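Local coordinates for protein KLLA0C04147p (Kluyveromyces lactis, PDB 5H2A) that probably binds and transfers sterols as a member of the oxysterol-binding protein family, this chain being its ankyrin-repeat domain, at residues Gly189-His200 against Asp220-Pro231. Residues are numbered along the deposited sequence; the frame is centred on the assembly and turned at random.
Sequences GMEPETGDTVLH and DPFKRDSRGKLP
H200 joins the loop before helix 198-204 to the loop after helix 208-215 in the ankyrin domain, closing a Thr-Val-Leu-His sequence that resembles the TPLH motif of ankyrin repeats, with valine at its second place, at a helix start. T197 stands at the N-cap, and its OG1 hydrogen-bonds H200 ND1 at 2.8 Å. With CG anti to its own carbonyl carbon (chi1 -67°), the imidazole leans back over this helix start and reaches into 220-231. There NE2 donates to K229 O at 3.1 Å; D225 N reaches the same oxygen from the opposite face of the carbonyl plane. The ring is sandwiched: D225 CB stands over its centre, 3.9 Å from the centroid, and P231 CG covers the other face nearer the rim, both as CH-pi contacts. P231 CG also meets L199 CD2.

Toward the loop ends, S226 N donates to G195 O at 3.0 Å, and S226 OG packs 3.4 Å from G195 CA. R227 folds back so that NH2 bonds T194 O in the carbonyl plane and forms a salt bridge with D196 OD1 at 3.1 Å, the carboxylate standing almost upright (82°) to the guanidinium; D196 OD2 pairs with K204. M190 CE rests on R224 O at 3.5 Å.

Replacing H200 by alanine is likely to leave K229 O without one of its two donors and T197 OG1 without its ring partner, and open a gap between D225 and P231. One imidazole is thus held to the helix start through ND1 while NE2 and both faces engage 220-231, and the charges of D196 and R227 pair beside it.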
ATOM      1  N   GLY A 189      12.151  -3.092 -13.892  1.00 21.54           N
ATOM      2  CA  GLY A 189      12.937  -1.963 -14.368  1.00 28.73           C
ATOM      3  C   GLY A 189      14.334  -2.391 -14.805  1.00 27.16           C
ATOM      4  O   GLY A 189      14.958  -3.265 -14.206  1.00 23.82           O
ATOM      5  N   MET A 190      14.834  -1.750 -15.860  1.00 20.64           N
ATOM      6  CA  MET A 190      16.137  -2.080 -16.424  1.00 25.52           C
ATOM      7  C   MET A 190      17.206  -1.161 -15.845  1.00 29.28           C
ATOM      8  O   MET A 190      17.065   0.063 -15.880  1.00 31.85           O
ATOM      9  CB  MET A 190      16.111  -1.969 -17.950  1.00 34.03           C
ATOM     10  CG  MET A 190      17.422  -2.368 -18.613  1.00 41.85           C
ATOM     11  SD  MET A 190      17.381  -2.271 -20.422  1.00 44.41           S
ATOM     12  CE  MET A 190      15.912  -3.232 -20.786  1.00 41.36           C
ATOM     13  N   GLU A 191      18.260  -1.748 -15.297  1.00 24.09           N
ATOM     14  CA  GLU A 191      19.365  -0.948 -14.773  1.00 28.56           C
ATOM     15  C   GLU A 191      20.178  -0.410 -15.948  1.00 33.88           C
ATOM     16  O   GLU A 191      20.685  -1.204 -16.746  1.00 29.89           O
ATOM     17  CB  GLU A 191      20.247  -1.779 -13.847  1.00 33.42           C
ATOM     18  CG  GLU A 191      21.630  -1.182 -13.609  1.00 34.69           C
ATOM     19  CD  GLU A 191      21.565   0.160 -12.909  1.00 44.32           C
ATOM     20  OE1 GLU A 191      20.873   0.254 -11.873  1.00 45.42           O
ATOM     21  OE2 GLU A 191      22.189   1.126 -13.403  1.00 42.31           O
ATOM     22  N   PRO A 192      20.302   0.911 -16.106  1.00 39.31           N
ATOM     23  CA  PRO A 192      20.986   1.434 -17.302  1.00 41.70           C
ATOM     24  C   PRO A 192      22.454   1.062 -17.369  1.00 34.55           C
ATOM     25  O   PRO A 192      22.979   0.885 -18.475  1.00 31.25           O
ATOM     26  CB  PRO A 192      20.793   2.955 -17.183  1.00 41.95           C
ATOM     27  CG  PRO A 192      19.617   3.122 -16.258  1.00 42.15           C
ATOM     28  CD  PRO A 192      19.709   1.984 -15.289  1.00 36.97           C
ATOM     29  N   GLU A 193      23.136   0.921 -16.229  1.00 30.40           N
ATOM     30  CA  GLU A 193      24.561   0.594 -16.270  1.00 37.83           C
ATOM     31  C   GLU A 193      24.839  -0.822 -16.754  1.00 37.93           C
ATOM     32  O   GLU A 193      25.964  -1.099 -17.191  1.00 36.20           O
ATOM     33  CB  GLU A 193      25.206   0.784 -14.892  1.00 43.33           C
ATOM     34  CG  GLU A 193      24.922   2.157 -14.244  1.00 58.10           C
ATOM     35  CD  GLU A 193      25.749   3.277 -14.870  1.00 72.00           C
ATOM     36  OE1 GLU A 193      25.569   3.524 -16.088  1.00 74.59           O
ATOM     37  OE2 GLU A 193      26.568   3.875 -14.134  1.00 80.95           O
ATOM     38  N   THR A 194      23.867  -1.732 -16.648  1.00 32.43           N
ATOM     39  CA  THR A 194      24.053  -3.117 -17.058  1.00 28.11           C
ATOM     40  C   THR A 194      23.133  -3.565 -18.183  1.00 27.60           C
ATOM     41  O   THR A 194      23.456  -4.552 -18.854  1.00 33.08           O
ATOM     42  CB  THR A 194      23.831  -4.066 -15.868  1.00 34.46           C
ATOM     43  OG1 THR A 194      22.488  -3.900 -15.395  1.00 26.12           O
ATOM     44  CG2 THR A 194      24.825  -3.778 -14.743  1.00 30.19           C
ATOM     45  N   GLY A 195      22.001  -2.897 -18.397  1.00 25.54           N
ATOM     46  CA  GLY A 195      20.985  -3.380 -19.308  1.00 29.94           C
ATOM     47  C   GLY A 195      20.161  -4.543 -18.787  1.00 32.09           C
ATOM     48  O   GLY A 195      19.356  -5.095 -19.546  1.00 32.00           O
ATOM     49  N   ASP A 196      20.329  -4.925 -17.522  1.00 26.16           N
ATOM     50  CA  ASP A 196      19.638  -6.065 -16.921  1.00 22.03           C
ATOM     51  C   ASP A 196      18.478  -5.631 -16.035  1.00 22.32           C
ATOM     52  O   ASP A 196      18.547  -4.606 -15.358  1.00 24.17           O
ATOM     53  CB  ASP A 196      20.592  -6.881 -16.050  1.00 16.98           C
ATOM     54  CG  ASP A 196      21.607  -7.643 -16.858  1.00 27.59           C
ATOM     55  OD1 ASP A 196      21.417  -7.751 -18.091  1.00 30.34           O
ATOM     56  OD2 ASP A 196      22.585  -8.125 -16.255  1.00 30.12           O
ATOM     57  N   THR A 197      17.420  -6.442 -16.029  1.00 22.66           N
ATOM     58  CA  THR A 197      16.454  -6.452 -14.936  1.00 19.87           C
ATOM     59  C   THR A 197      16.985  -7.348 -13.823  1.00 18.29           C
ATOM     60  O   THR A 197      17.946  -8.093 -14.022  1.00 16.73           O
ATOM     61  CB  THR A 197      15.110  -6.996 -15.404  1.00 19.13           C
ATOM     62  OG1 THR A 197      15.248  -8.397 -15.667  1.00 20.66           O
ATOM     63  CG2 THR A 197      14.645  -6.288 -16.682  1.00 20.57           C
ATOM     64  N   VAL A 198      16.359  -7.290 -12.639  1.00 17.20           N
ATOM     65  CA  VAL A 198      16.851  -8.178 -11.591  1.00 16.87           C
ATOM     66  C   VAL A 198      16.653  -9.627 -11.995  1.00 15.20           C
ATOM     67  O   VAL A 198      17.428 -10.491 -11.584  1.00 18.56           O
ATOM     68  CB  VAL A 198      16.233  -7.893 -10.200  1.00 19.09           C
ATOM     69  CG1 VAL A 198      16.739  -6.556  -9.658  1.00 25.03           C
ATOM     70  CG2 VAL A 198      14.693  -7.963 -10.207  1.00 18.84           C
ATOM     71  N   LEU A 199      15.655  -9.924 -12.840  1.00 15.25           N
ATOM     72  CA  LEU A 199      15.496 -11.321 -13.245  1.00 17.82           C
ATOM     73  C   LEU A 199      16.687 -11.785 -14.081  1.00 19.24           C
ATOM     74  O   LEU A 199      17.210 -12.879 -13.852  1.00 15.43           O
ATOM     75  CB  LEU A 199      14.177 -11.532 -13.995  1.00 18.75           C
ATOM     76  CG  LEU A 199      13.872 -12.986 -14.409  1.00 18.85           C
ATOM     77  CD1 LEU A 199      13.813 -13.974 -13.210  1.00 20.19           C
ATOM     78  CD2 LEU A 199      12.538 -13.041 -15.188  1.00 17.87           C
ATOM     79  N   HIS A 200      17.157 -10.962 -15.032  1.00 18.52           N
ATOM     80  CA  HIS A 200      18.381 -11.318 -15.756  1.00 20.09           C
ATOM     81  C   HIS A 200      19.556 -11.469 -14.804  1.00 16.61           C
ATOM     82  O   HIS A 200      20.362 -12.404 -14.923  1.00 16.64           O
ATOM     83  CB  HIS A 200      18.735 -10.254 -16.790  1.00 18.96           C
ATOM     84  CG  HIS A 200      17.763 -10.168 -17.912  1.00 25.17           C
ATOM     85  ND1 HIS A 200      16.744  -9.244 -17.927  1.00 28.65           N
ATOM     86  CD2 HIS A 200      17.645 -10.886 -19.053  1.00 29.77           C
ATOM     87  CE1 HIS A 200      16.037  -9.397 -19.032  1.00 31.48           C
ATOM     88  NE2 HIS A 200      16.566 -10.381 -19.734  1.00 33.11           N
ATOM     89  N   ASP A 220       8.928 -10.464 -15.043  1.00 23.63           N
ATOM     90  CA  ASP A 220       8.367 -10.758 -16.355  1.00 27.77           C
ATOM     91  C   ASP A 220       9.396 -11.486 -17.200  1.00 20.79           C
ATOM     92  O   ASP A 220      10.387 -10.870 -17.623  1.00 26.97           O
ATOM     93  CB  ASP A 220       7.922  -9.465 -17.046  1.00 32.95           C
ATOM     94  CG  ASP A 220       7.254  -9.705 -18.403  1.00 41.53           C
ATOM     95  OD1 ASP A 220       7.386 -10.803 -18.979  1.00 29.12           O
ATOM     96  OD2 ASP A 220       6.591  -8.770 -18.906  1.00 43.66           O
ATOM     97  N   PRO A 221       9.202 -12.772 -17.505  1.00 27.37           N
ATOM     98  CA  PRO A 221      10.215 -13.507 -18.283  1.00 26.37           C
ATOM     99  C   PRO A 221      10.309 -13.084 -19.737  1.00 29.36           C
ATOM    100  O   PRO A 221      11.242 -13.518 -20.431  1.00 27.53           O
ATOM    101  CB  PRO A 221       9.755 -14.966 -18.159  1.00 31.65           C
ATOM    102  CG  PRO A 221       8.300 -14.876 -17.911  1.00 29.09           C
ATOM    103  CD  PRO A 221       8.077 -13.628 -17.097  1.00 26.86           C
ATOM    104  N   PHE A 222       9.388 -12.252 -20.222  1.00 29.69           N
ATOM    105  CA  PHE A 222       9.419 -11.782 -21.599  1.00 25.15           C
ATOM    106  C   PHE A 222      10.186 -10.479 -21.767  1.00 30.67           C
ATOM    107  O   PHE A 222      10.440 -10.073 -22.906  1.00 31.44           O
ATOM    108  CB  PHE A 222       7.989 -11.601 -22.128  1.00 33.00           C
ATOM    109  CG  PHE A 222       7.223 -12.890 -22.265  1.00 32.06           C
ATOM    110  CD1 PHE A 222       7.865 -14.051 -22.677  1.00 36.36           C
ATOM    111  CD2 PHE A 222       5.866 -12.943 -21.984  1.00 33.59           C
ATOM    112  CE1 PHE A 222       7.166 -15.245 -22.814  1.00 31.19           C
ATOM    113  CE2 PHE A 222       5.157 -14.135 -22.108  1.00 31.57           C
ATOM    114  CZ  PHE A 222       5.813 -15.292 -22.531  1.00 24.69           C
ATOM    115  N   LYS A 223      10.569  -9.822 -20.675  1.00 29.47           N
ATOM    116  CA  LYS A 223      11.319  -8.574 -20.791  1.00 28.82           C
ATOM    117  C   LYS A 223      12.747  -8.867 -21.226  1.00 34.33           C
ATOM    118  O   LYS A 223      13.480  -9.605 -20.555  1.00 36.01           O
ATOM    119  CB  LYS A 223      11.281  -7.805 -19.468  1.00 35.40           C
ATOM    120  CG  LYS A 223      12.064  -6.496 -19.501  1.00 44.57           C
ATOM    121  CD  LYS A 223      11.198  -5.290 -19.179  1.00 43.50           C
ATOM    122  CE  LYS A 223      12.019  -4.009 -19.237  1.00 43.39           C
ATOM    123  NZ  LYS A 223      11.366  -2.900 -18.478  1.00 47.05           N
ATOM    124  N   ARG A 224      13.135  -8.316 -22.372  1.00 26.39           N
ATOM    125  CA  ARG A 224      14.476  -8.549 -22.871  1.00 35.70           C
ATOM    126  C   ARG A 224      15.454  -7.594 -22.203  1.00 38.51           C
ATOM    127  O   ARG A 224      15.080  -6.542 -21.676  1.00 40.61           O
ATOM    128  CB  ARG A 224      14.516  -8.384 -24.392  1.00 40.49           C
ATOM    129  CG  ARG A 224      13.463  -9.224 -25.097  1.00 42.43           C
ATOM    130  CD  ARG A 224      13.526  -9.104 -26.611  1.00 43.64           C
ATOM    131  NE  ARG A 224      12.649 -10.100 -27.219  1.00 49.23           N
ATOM    132  CZ  ARG A 224      13.046 -11.317 -27.571  1.00 46.83           C
ATOM    133  NH1 ARG A 224      14.312 -11.676 -27.397  1.00 40.74           N
ATOM    134  NH2 ARG A 224      12.183 -12.173 -28.100  1.00 46.45           N
ATOM    135  N   ASP A 225      16.721  -7.983 -22.205  1.00 27.78           N
ATOM    136  CA  ASP A 225      17.752  -7.078 -21.728  1.00 29.29           C
ATOM    137  C   ASP A 225      18.129  -6.096 -22.838  1.00 34.57           C
ATOM    138  O   ASP A 225      17.575  -6.119 -23.942  1.00 37.36           O
ATOM    139  CB  ASP A 225      18.963  -7.859 -21.210  1.00 26.51           C
ATOM    140  CG  ASP A 225      19.661  -8.694 -22.284  1.00 35.05           C
ATOM    141  OD1 ASP A 225      19.531  -8.434 -23.502  1.00 32.69           O
ATOM    142  OD2 ASP A 225      20.377  -9.636 -21.887  1.00 31.31           O
ATOM    143  N   SER A 226      19.099  -5.227 -22.549  1.00 38.99           N
ATOM    144  CA  SER A 226      19.470  -4.191 -23.508  1.00 42.11           C
ATOM    145  C   SER A 226      20.038  -4.775 -24.793  1.00 44.76           C
ATOM    146  O   SER A 226      20.062  -4.081 -25.816  1.00 50.99           O
ATOM    147  CB  SER A 226      20.479  -3.223 -22.877  1.00 36.70           C
ATOM    148  OG  SER A 226      21.730  -3.859 -22.633  1.00 34.15           O
ATOM    149  N   ARG A 227      20.498  -6.027 -24.764  1.00 38.08           N
ATOM    150  CA  ARG A 227      21.023  -6.714 -25.935  1.00 31.84           C
ATOM    151  C   ARG A 227      19.971  -7.554 -26.650  1.00 34.26           C
ATOM    152  O   ARG A 227      20.298  -8.245 -27.618  1.00 42.68           O
ATOM    153  CB  ARG A 227      22.210  -7.590 -25.542  1.00 32.83           C
ATOM    154  CG  ARG A 227      23.458  -6.792 -25.173  1.00 41.60           C
ATOM    155  CD  ARG A 227      24.274  -7.481 -24.088  1.00 46.68           C
ATOM    156  NE  ARG A 227      23.498  -7.670 -22.862  1.00 50.23           N
ATOM    157  CZ  ARG A 227      23.259  -6.712 -21.969  1.00 51.16           C
ATOM    158  NH1 ARG A 227      23.733  -5.486 -22.163  1.00 55.06           N
ATOM    159  NH2 ARG A 227      22.549  -6.976 -20.878  1.00 46.58           N
ATOM    160  N   GLY A 228      18.723  -7.510 -26.197  1.00 30.74           N
ATOM    161  CA  GLY A 228      17.641  -8.215 -26.853  1.00 40.63           C
ATOM    162  C   GLY A 228      17.379  -9.629 -26.374  1.00 42.79           C
ATOM    163  O   GLY A 228      16.548 -10.319 -26.976  1.00 34.35           O
ATOM    164  N   LYS A 229      18.033 -10.074 -25.301  1.00 42.55           N
ATOM    165  CA  LYS A 229      17.943 -11.453 -24.836  1.00 33.82           C
ATOM    166  C   LYS A 229      16.918 -11.598 -23.717  1.00 30.19           C
ATOM    167  O   LYS A 229      16.839 -10.760 -22.812  1.00 27.00           O
ATOM    168  CB  LYS A 229      19.306 -11.943 -24.341  1.00 28.74           C
ATOM    169  CG  LYS A 229      20.431 -11.948 -25.376  1.00 43.68           C
ATOM    170  CD  LYS A 229      21.799 -12.007 -24.688  1.00 51.93           C
ATOM    171  CE  LYS A 229      21.964 -10.833 -23.720  1.00 51.37           C
ATOM    172  NZ  LYS A 229      23.228 -10.794 -22.920  1.00 50.32           N
ATOM    173  N   LEU A 230      16.143 -12.671 -23.778  1.00 26.87           N
ATOM    174  CA  LEU A 230      15.290 -13.091 -22.679  1.00 25.51           C
ATOM    175  C   LEU A 230      16.129 -13.751 -21.581  1.00 19.38           C
ATOM    176  O   LEU A 230      17.172 -14.342 -21.869  1.00 25.21           O
ATOM    177  CB  LEU A 230      14.252 -14.089 -23.168  1.00 30.25           C
ATOM    178  CG  LEU A 230      13.290 -13.633 -24.271  1.00 34.61           C
ATOM    179  CD1 LEU A 230      12.436 -14.800 -24.732  1.00 34.52           C
ATOM    180  CD2 LEU A 230      12.425 -12.503 -23.764  1.00 35.22           C
ATOM    181  N   PRO A 231      15.675 -13.688 -20.319  1.00 24.28           N
ATOM    182  CA  PRO A 231      16.386 -14.411 -19.250  1.00 21.63           C
ATOM    183  C   PRO A 231      16.669 -15.872 -19.581  1.00 25.12           C
ATOM    184  O   PRO A 231      17.759 -16.377 -19.282  1.00 24.54           O
ATOM    185  CB  PRO A 231      15.435 -14.261 -18.054  1.00 22.64           C
ATOM    186  CG  PRO A 231      14.784 -12.916 -18.291  1.00 25.17           C
ATOM    187  CD  PRO A 231      14.562 -12.877 -19.789  1.00 28.27           C
TER
HETATM  188  O   HOH W   1      21.407 -10.149 -19.399  1.00 24.17           O
HETATM  189  O   HOH W   2      12.364  -8.720 -15.767  1.00 31.03           O